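Local coordinates for protein acylneuraminate lyase (Mycoplasma synoviae, PDB 4N4P) that is a TIM-barrel protein of the dihydrodipicolinate synthetase family, modelled as an assembly of four chains, at residues Lys8-Ala13 with Lys217-Ile222; Ile106-Pro111 with Glu126-Ala131; Tyr212-Lys217 with Asn242-Asp247. All coordinates share one frame; numbering follows the deposited sequence.

Contact 1. Residues Lys8-Ala13 with Lys217-Ile222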
loop_
_atom_site.group_PDB
_atom_site.type_symbol
_atom_site.label_atom_id
_atom_site.label_comp_id
_atom_site.label_asym_id
_atom_site.label_seq_id
_atom_site.Cartn_x
_atom_site.Cartn_y
_atom_site.Cartn_z
ATOM N N LYS A 8 -27.669 -12.267 17.435
ATOM C CA LYS A 8 -26.557 -12.982 18.093
ATOM C C LYS A 8 -26.280 -14.280 17.380
ATOM O O LYS A 8 -27.211 -14.965 16.936
ATOM C CB LYS A 8 -26.901 -13.253 19.545
ATOM C CG LYS A 8 -26.908 -11.946 20.350
ATOM C CD LYS A 8 -27.378 -12.102 21.789
ATOM C CE LYS A 8 -27.199 -10.769 22.509
ATOM N NZ LYS A 8 -27.383 -10.953 23.991
ATOM N N GLY A 9 -25.000 -14.630 17.285
ATOM C CA GLY A 9 -24.608 -15.949 16.846
ATOM C C GLY A 9 -24.078 -15.978 15.422
ATOM O O GLY A 9 -23.480 -14.997 14.933
ATOM N N LEU A 10 -24.306 -17.107 14.747
ATOM C CA LEU A 10 -23.704 -17.320 13.433
ATOM C C LEU A 10 -24.681 -17.120 12.287
ATOM O O LEU A 10 -25.766 -17.720 12.263
ATOM C CB LEU A 10 -23.119 -18.721 13.326
ATOM C CG LEU A 10 -21.994 -19.041 14.295
ATOM C CD1 LEU A 10 -21.571 -20.513 14.050
ATOM C CD2 LEU A 10 -20.801 -18.084 14.082
ATOM N N PHE A 11 -24.248 -16.306 11.326
ATOM C CA PHE A 11 -24.991 -16.017 10.093
ATOM C C PHE A 11 -24.109 -16.370 8.884
ATOM O O PHE A 11 -23.363 -15.514 8.417
ATOM C CB PHE A 11 -25.300 -14.527 10.022
ATOM C CG PHE A 11 -26.372 -14.073 10.981
ATOM C CD1 PHE A 11 -26.178 -14.150 12.353
ATOM C CD2 PHE A 11 -27.570 -13.584 10.499
ATOM C CE1 PHE A 11 -27.175 -13.743 13.245
ATOM C CE2 PHE A 11 -28.581 -13.139 11.376
ATOM C CZ PHE A 11 -28.397 -13.247 12.735
ATOM N N PRO A 12 -24.221 -17.595 8.350
ATOM C CA PRO A 12 -23.525 -17.890 7.097
ATOM C C PRO A 12 -23.944 -16.902 6.009
ATOM O O PRO A 12 -25.139 -16.527 5.889
ATOM C CB PRO A 12 -24.023 -19.303 6.727
ATOM C CG PRO A 12 -25.332 -19.464 7.532
ATOM C CD PRO A 12 -25.052 -18.733 8.799
ATOM N N ALA A 13 -22.963 -16.464 5.237
ATOM C CA ALA A 13 -23.223 -15.700 4.023
ATOM C C ALA A 13 -23.559 -16.709 2.929
ATOM O O ALA A 13 -22.675 -17.327 2.316
ATOM C CB ALA A 13 -22.014 -14.853 3.651
ATOM N N LYS A 217 -20.339 -25.682 13.252
ATOM C CA LYS A 217 -19.959 -26.419 14.456
ATOM C C LYS A 217 -18.609 -25.919 15.022
ATOM O O LYS A 217 -18.476 -25.694 16.239
ATOM C CB LYS A 217 -19.885 -27.927 14.190
ATOM C CG LYS A 217 -19.572 -28.754 15.435
ATOM C CD LYS A 217 -19.807 -30.240 15.191
ATOM C CE LYS A 217 -18.567 -30.915 14.689
ATOM N NZ LYS A 217 -18.714 -32.402 14.818
ATOM N N GLY A 218 -17.633 -25.759 14.139
ATOM C CA GLY A 218 -16.259 -25.368 14.506
ATOM C C GLY A 218 -16.229 -23.935 15.006
ATOM O O GLY A 218 -15.519 -23.621 15.973
ATOM N N ALA A 219 -17.073 -23.093 14.420
ATOM C CA ALA A 219 -17.166 -21.685 14.866
ATOM C C ALA A 219 -17.892 -21.567 16.211
ATOM O O ALA A 219 -17.439 -20.833 17.134
ATOM C CB ALA A 219 -17.853 -20.826 13.783
ATOM N N ASN A 220 -18.993 -22.307 16.350
ATOM C CA ASN A 220 -19.698 -22.355 17.626
ATOM C C ASN A 220 -18.827 -22.893 18.737
ATOM O O ASN A 220 -18.952 -22.438 19.871
ATOM C CB ASN A 220 -21.001 -23.175 17.543
ATOM C CG ASN A 220 -22.165 -22.354 17.031
ATOM O OD1 ASN A 220 -22.986 -22.828 16.209
ATOM N ND2 ASN A 220 -22.253 -21.129 17.500
ATOM N N ALA A 221 -17.917 -23.814 18.411
ATOM C CA ALA A 221 -17.056 -24.374 19.440
ATOM C C ALA A 221 -16.205 -23.261 20.034
ATOM O O ALA A 221 -15.961 -23.242 21.248
ATOM C CB ALA A 221 -16.181 -25.531 18.888
ATOM N N ILE A 222 -15.767 -22.344 19.184
ATOM C CA ILE A 222 -14.957 -21.198 19.641
ATOM C C ILE A 222 -15.802 -20.288 20.549
ATOM O O ILE A 222 -15.377 -19.912 21.641
ATOM C CB ILE A 222 -14.376 -20.386 18.464
ATOM C CG1 ILE A 222 -13.350 -21.221 17.680
ATOM C CG2 ILE A 222 -13.691 -19.105 18.962
ATOM C CD1 ILE A 222 -13.118 -20.650 16.298
#
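Leu10 on strand 9-12 faces Asn220 on helix 212-227, with their CA atoms 7.7 Å apart. This is strand-to-helix packing in a TIM barrel, at the place where the barrel closes. Strand 9-12 is the first of the chain, and through Gly9 and Phe11 it bonds to Phe207 of the last strand, 206-209. Helix 212-227 follows that last strand and packs on the outside.

One leucine does nearly all the touching from the strand. Its CB points toward the helix. CG stands anti to the carbonyl carbon, and the chain then runs straight on to CD1 (chi2 178°), so this methyl is carried out to the helix surface. CD1 meets the methyl of Ala219, with Leu10 CD1 3.7 Å from Ala219 CB. The other methyl also reaches it, Leu10 CD2 lying 4.0 Å from Ala219 CB.

The second partner is Asn220. The CB of Asn220 does not aim at the strand, but the flat amide at the end of the side chain comes nearer, and the two side chains pass each other in opposite senses. Leu10 CD1 sits over the flat of the amide, almost evenly placed against its atoms. Asn220 OD1 is 3.5 Å from Leu10 CD1. No hydrogen bond crosses the contact, which is one of apolar and van der Waals packing.

Ala216 and Ile223 of the same helix also touch Leu10. On the far side of the strand, Phe11 packs on Thr78 and Ile80. The amide nitrogen completes the fit: Asn220 ND2 lies 3.8 Å from Leu10 CG.

Contact 2. Residues Ile106-Pro111 with Glu126-Ala131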
loop_
_atom_site.group_PDB
_atom_site.type_symbol
_atom_site.label_atom_id
_atom_site.label_comp_id
_atom_site.label_asym_id
_atom_site.label_seq_id
_atom_site.Cartn_x
_atom_site.Cartn_y
_atom_site.Cartn_z
ATOM N N ILE A 106 -31.681 -5.480 6.388
ATOM C CA ILE A 106 -31.035 -5.446 5.089
ATOM C C ILE A 106 -29.651 -4.880 5.295
ATOM O O ILE A 106 -29.351 -4.304 6.355
ATOM C CB ILE A 106 -31.807 -4.574 4.044
ATOM C CG1 ILE A 106 -32.069 -3.165 4.609
ATOM C CG2 ILE A 106 -33.101 -5.269 3.599
ATOM C CD1 ILE A 106 -32.717 -2.189 3.636
ATOM N N SER A 107 -28.787 -5.069 4.296
ATOM C CA SER A 107 -27.492 -4.430 4.313
ATOM C C SER A 107 -27.255 -3.952 2.894
ATOM O O SER A 107 -27.931 -4.403 1.965
ATOM C CB SER A 107 -26.387 -5.413 4.754
ATOM O OG SER A 107 -26.192 -6.382 3.733
ATOM N N ALA A 108 -26.288 -3.056 2.715
ATOM C CA ALA A 108 -25.934 -2.611 1.364
ATOM C C ALA A 108 -24.450 -2.351 1.322
ATOM O O ALA A 108 -23.920 -1.569 2.123
ATOM C CB ALA A 108 -26.695 -1.355 0.984
ATOM N N ILE A 109 -23.770 -3.013 0.397
ATOM C CA ILE A 109 -22.363 -2.733 0.180
ATOM C C ILE A 109 -22.100 -1.254 -0.151
ATOM O O ILE A 109 -22.954 -0.567 -0.711
ATOM C CB ILE A 109 -21.791 -3.626 -0.931
ATOM C CG1 ILE A 109 -22.625 -3.453 -2.213
ATOM C CG2 ILE A 109 -21.860 -5.093 -0.503
ATOM C CD1 ILE A 109 -21.767 -3.540 -3.411
ATOM N N THR A 110 -20.902 -0.790 0.168
ATOM C CA THR A 110 -20.388 0.485 -0.311
ATOM C C THR A 110 -20.468 0.540 -1.845
ATOM O O THR A 110 -20.090 -0.427 -2.501
ATOM C CB THR A 110 -18.879 0.603 0.067
ATOM O OG1 THR A 110 -18.697 0.259 1.450
ATOM C CG2 THR A 110 -18.349 2.004 -0.182
ATOM N N PRO A 111 -20.909 1.684 -2.418
ATOM C CA PRO A 111 -20.822 1.837 -3.873
ATOM C C PRO A 111 -19.408 1.481 -4.355
ATOM O O PRO A 111 -18.418 1.940 -3.792
ATOM C CB PRO A 111 -21.131 3.315 -4.083
ATOM C CG PRO A 111 -22.064 3.664 -2.942
ATOM C CD PRO A 111 -21.453 2.899 -1.771
ATOM N N GLU A 126 -28.768 7.280 2.418
ATOM C CA GLU A 126 -29.977 8.097 2.609
ATOM C C GLU A 126 -31.107 7.678 1.661
ATOM O O GLU A 126 -32.235 7.461 2.079
ATOM C CB GLU A 126 -29.668 9.573 2.382
ATOM C CG GLU A 126 -28.959 10.258 3.499
ATOM C CD GLU A 126 -28.956 11.750 3.292
ATOM O OE1 GLU A 126 -28.057 12.258 2.597
ATOM O OE2 GLU A 126 -29.857 12.412 3.845
ATOM N N GLU A 127 -30.810 7.583 0.372
ATOM C CA GLU A 127 -31.827 7.177 -0.592
ATOM C C GLU A 127 -32.403 5.781 -0.271
ATOM O O GLU A 127 -33.604 5.581 -0.347
ATOM C CB GLU A 127 -31.261 7.201 -2.004
ATOM C CG GLU A 127 -30.998 8.581 -2.548
ATOM C CD GLU A 127 -31.031 8.595 -4.065
ATOM O OE1 GLU A 127 -30.045 9.067 -4.669
ATOM O OE2 GLU A 127 -32.029 8.117 -4.649
ATOM N N ILE A 128 -31.550 4.817 0.085
ATOM C CA ILE A 128 -32.060 3.475 0.399
ATOM C C ILE A 128 -32.987 3.529 1.630
ATOM O O ILE A 128 -34.015 2.872 1.668
ATOM C CB ILE A 128 -30.934 2.426 0.626
ATOM C CG1 ILE A 128 -29.990 2.380 -0.581
ATOM C CG2 ILE A 128 -31.553 1.013 0.895
ATOM C CD1 ILE A 128 -28.644 1.647 -0.302
ATOM N N SER A 129 -32.628 4.344 2.611
ATOM C CA SER A 129 -33.397 4.448 3.864
ATOM C C SER A 129 -34.834 4.926 3.661
ATOM O O SER A 129 -35.724 4.529 4.391
ATOM C CB SER A 129 -32.694 5.403 4.826
ATOM O OG SER A 129 -32.866 6.754 4.419
ATOM N N LYS A 130 -35.053 5.787 2.677
ATOM C CA LYS A 130 -36.403 6.302 2.415
ATOM C C LYS A 130 -37.344 5.244 1.855
ATOM O O LYS A 130 -38.563 5.401 1.919
ATOM C CB LYS A 130 -36.335 7.484 1.461
ATOM C CG LYS A 130 -36.310 8.844 2.131
ATOM C CD LYS A 130 -34.935 9.281 2.520
ATOM C CE LYS A 130 -34.818 10.804 2.470
ATOM N NZ LYS A 130 -33.453 11.216 2.927
ATOM N N ALA A 131 -36.787 4.162 1.301
ATOM C CA ALA A 131 -37.581 3.165 0.576
ATOM C C ALA A 131 -38.504 2.317 1.450
ATOM O O ALA A 131 -39.593 1.930 1.016
ATOM C CB ALA A 131 -36.659 2.247 -0.253
#
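Ile128 reaches Ala108 because its CG1 stands anti to the carbonyl carbon (chi1 -55°) and its CD1 continues in an extended line (chi2 165°). Its CG2 branch lies anti to the backbone N and serves a second partner, Ile106. The contact belongs to a beta-alpha-beta unit of the TIM barrel, made of strand 105-108, helix 118-131 and strand 136-139.

Ala108 and Ile106 are alternate residues of the strand, and both point their CB toward the helix. The closer meeting is methyl to methyl, with Ala108 CB 3.8 Å from Ile128 CD1. No hydrogen bond joins the two segments, and all three touching residues are buried.

Met136 of the next strand also packs on Ile106 and Ile128, so the three parts of the unit share one apolar seam. Polar ties lie beside it: the backbone O of Ala108 accepts a hydrogen bond from Tyr125 OH, and that of Ile109 from Tyr124 OH. The helix also faces another chain, where Glu127 makes a salt bridge with Lys273 of the second subunit. Within the seam the looser meeting is between branches: Ile106 CD1 stays 4.4 Å from Ile128 CG2.

Contact 3. Residues Tyr212-Lys217 with Asn242-Asp247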
loop_
_atom_site.group_PDB
_atom_site.type_symbol
_atom_site.label_atom_id
_atom_site.label_comp_id
_atom_site.label_asym_id
_atom_site.label_seq_id
_atom_site.Cartn_x
_atom_site.Cartn_y
_atom_site.Cartn_z
ATOM N N TYR A 212 -19.028 -20.170 7.660
ATOM C CA TYR A 212 -20.018 -20.783 8.553
ATOM C C TYR A 212 -21.049 -21.578 7.762
ATOM O O TYR A 212 -21.853 -22.289 8.356
ATOM C CB TYR A 212 -20.735 -19.743 9.440
ATOM C CG TYR A 212 -19.781 -18.752 10.078
ATOM C CD1 TYR A 212 -18.628 -19.201 10.748
ATOM C CD2 TYR A 212 -20.017 -17.375 9.998
ATOM C CE1 TYR A 212 -17.719 -18.290 11.334
ATOM C CE2 TYR A 212 -19.117 -16.452 10.574
ATOM C CZ TYR A 212 -17.967 -16.924 11.225
ATOM O OH TYR A 212 -17.081 -16.026 11.787
ATOM N N ASN A 213 -21.027 -21.455 6.432
ATOM C CA ASN A 213 -21.895 -22.284 5.585
ATOM C C ASN A 213 -21.718 -23.781 5.860
ATOM O O ASN A 213 -22.681 -24.545 5.764
ATOM C CB ASN A 213 -21.657 -22.031 4.080
ATOM C CG ASN A 213 -22.376 -20.791 3.548
ATOM O OD1 ASN A 213 -21.753 -19.732 3.294
ATOM N ND2 ASN A 213 -23.668 -20.925 3.320
ATOM N N VAL A 214 -20.492 -24.219 6.160
ATOM C CA VAL A 214 -20.242 -25.651 6.305
ATOM C C VAL A 214 -19.505 -26.005 7.610
ATOM O O VAL A 214 -19.345 -27.187 7.936
ATOM C CB VAL A 214 -19.502 -26.261 5.057
ATOM C CG1 VAL A 214 -20.327 -26.025 3.789
ATOM C CG2 VAL A 214 -18.079 -25.656 4.909
ATOM N N ASN A 215 -19.093 -24.991 8.366
ATOM C CA ASN A 215 -18.424 -25.242 9.634
ATOM C C ASN A 215 -18.957 -24.418 10.789
ATOM O O ASN A 215 -18.179 -23.926 11.632
ATOM C CB ASN A 215 -16.903 -25.103 9.529
ATOM C CG ASN A 215 -16.186 -25.845 10.628
ATOM O OD1 ASN A 215 -16.823 -26.566 11.422
ATOM N ND2 ASN A 215 -14.858 -25.703 10.686
ATOM N N ALA A 216 -20.287 -24.293 10.860
ATOM C CA ALA A 216 -20.906 -23.644 12.014
ATOM C C ALA A 216 -20.511 -24.355 13.303
ATOM O O ALA A 216 -20.357 -23.712 14.331
ATOM C CB ALA A 216 -22.459 -23.598 11.867
ATOM N N LYS A 217 -20.339 -25.682 13.252
ATOM C CA LYS A 217 -19.959 -26.419 14.456
ATOM C C LYS A 217 -18.609 -25.919 15.022
ATOM O O LYS A 217 -18.476 -25.694 16.239
ATOM C CB LYS A 217 -19.885 -27.927 14.190
ATOM C CG LYS A 217 -19.572 -28.754 15.435
ATOM C CD LYS A 217 -19.807 -30.240 15.191
ATOM C CE LYS A 217 -18.567 -30.915 14.689
ATOM N NZ LYS A 217 -18.714 -32.402 14.818
ATOM N N ASN A 242 -8.766 -21.738 11.746
ATOM C CA ASN A 242 -8.052 -20.959 10.724
ATOM C C ASN A 242 -7.262 -21.862 9.800
ATOM O O ASN A 242 -7.091 -21.537 8.644
ATOM C CB ASN A 242 -7.180 -19.896 11.384
ATOM C CG ASN A 242 -8.040 -18.738 11.956
ATOM O OD1 ASN A 242 -9.271 -18.788 11.875
ATOM N ND2 ASN A 242 -7.396 -17.709 12.504
ATOM N N ASP A 243 -6.847 -23.024 10.311
ATOM C CA ASP A 243 -6.275 -24.066 9.443
ATOM C C ASP A 243 -7.331 -24.425 8.402
ATOM O O ASP A 243 -7.041 -24.515 7.201
ATOM C CB ASP A 243 -5.910 -25.329 10.238
ATOM C CG ASP A 243 -4.624 -25.197 11.028
ATOM O OD1 ASP A 243 -3.873 -24.215 10.874
ATOM O OD2 ASP A 243 -4.370 -26.113 11.810
ATOM N N TYR A 244 -8.551 -24.619 8.883
ATOM C CA TYR A 244 -9.697 -24.971 8.031
ATOM C C TYR A 244 -9.943 -23.915 6.972
ATOM O O TYR A 244 -10.093 -24.238 5.798
ATOM C CB TYR A 244 -10.954 -25.194 8.883
ATOM C CG TYR A 244 -12.274 -24.829 8.226
ATOM C CD1 TYR A 244 -12.799 -25.592 7.163
ATOM C CD2 TYR A 244 -13.021 -23.714 8.691
ATOM C CE1 TYR A 244 -14.035 -25.243 6.560
ATOM C CE2 TYR A 244 -14.253 -23.377 8.125
ATOM C CZ TYR A 244 -14.750 -24.131 7.052
ATOM O OH TYR A 244 -15.959 -23.792 6.480
ATOM N N VAL A 245 -9.982 -22.649 7.383
ATOM C CA VAL A 245 -10.245 -21.583 6.413
ATOM C C VAL A 245 -9.193 -21.572 5.307
ATOM O O VAL A 245 -9.540 -21.546 4.128
ATOM C CB VAL A 245 -10.350 -20.196 7.075
ATOM C CG1 VAL A 245 -10.644 -19.132 6.006
ATOM C CG2 VAL A 245 -11.480 -20.196 8.165
ATOM N N LEU A 246 -7.910 -21.611 5.678
ATOM C CA LEU A 246 -6.835 -21.613 4.689
ATOM C C LEU A 246 -6.891 -22.860 3.765
ATOM O O LEU A 246 -6.670 -22.760 2.533
ATOM C CB LEU A 246 -5.471 -21.515 5.393
ATOM C CG LEU A 246 -5.262 -20.132 6.027
ATOM C CD1 LEU A 246 -3.898 -20.010 6.707
ATOM C CD2 LEU A 246 -5.452 -19.035 4.983
ATOM N N ASP A 247 -7.210 -24.011 4.351
ATOM C CA ASP A 247 -7.338 -25.246 3.554
ATOM C C ASP A 247 -8.520 -25.102 2.603
ATOM O O ASP A 247 -8.429 -25.456 1.415
ATOM C CB ASP A 247 -7.498 -26.497 4.460
ATOM C CG ASP A 247 -6.171 -27.079 4.912
ATOM O OD1 ASP A 247 -5.121 -26.760 4.333
ATOM O OD2 ASP A 247 -6.186 -27.926 5.814
#
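Asn215 and Tyr244 form the main contact between helices 212-227 and 231-248, two consecutive helices on the outside of the TIM barrel, after its last strand.

The first kind of interaction is amide over ring. With CG anti to the backbone N (chi1 -158°), Asn215 places ND2 over one face of the Tyr244 ring, 3.3 Å above its plane and offset toward the rim. The amide stands upright on the ring, the planes 89° apart. Asn215 ND2 is 3.4 Å from Tyr244 CD2. The start of the same side chain packs at the phenol end, with Asn215 CB 3.4 Å from Tyr244 CZ.

The second kind is aliphatic packing at the ring edge. Val214 comes in near the ring plane with its CG2 branch, 4.2 Å from Tyr244 CZ.

Hydrogen bonds do not cross between the segments, but nearby ones fix both polar ends. Tyr244 OH bonds to the backbone O of Thr211, and Asn215 OD1 takes the N-H of Gly218. The tyrosine also meets the ring of Tyr241 edge to face. Elsewhere Asp243 makes a salt bridge to Arg178 of the third subunit. Across the contact, the nearest approach to the hydroxyl is by a methyl: Val214 CG2 lies 3.2 Å from Tyr244 OH.

Overall arrangement
All three contacts are buried and none has a hydrogen bond between its own segments. Contacts 1 and 2 are both strand-to-helix packing on the one barrel sheet, on opposite sides of the chain's centre. Contact 1 lies nearer that centre, though its Asn220 is partly exposed, while every touching residue of contact 2 is buried. Contact 1 joins the first strand to the helix that follows the last strand. Contact 2 joins a strand to the helix next in the chain. Contact 3 is helix on helix. It shares helix 212-227 with contact 1, and the two touch. Contact 2 is wholly aliphatic, contact 1 adds an amide, and contact 3 turns on a tyrosine ring. Contacts 2 and 3 also lie near other subunits.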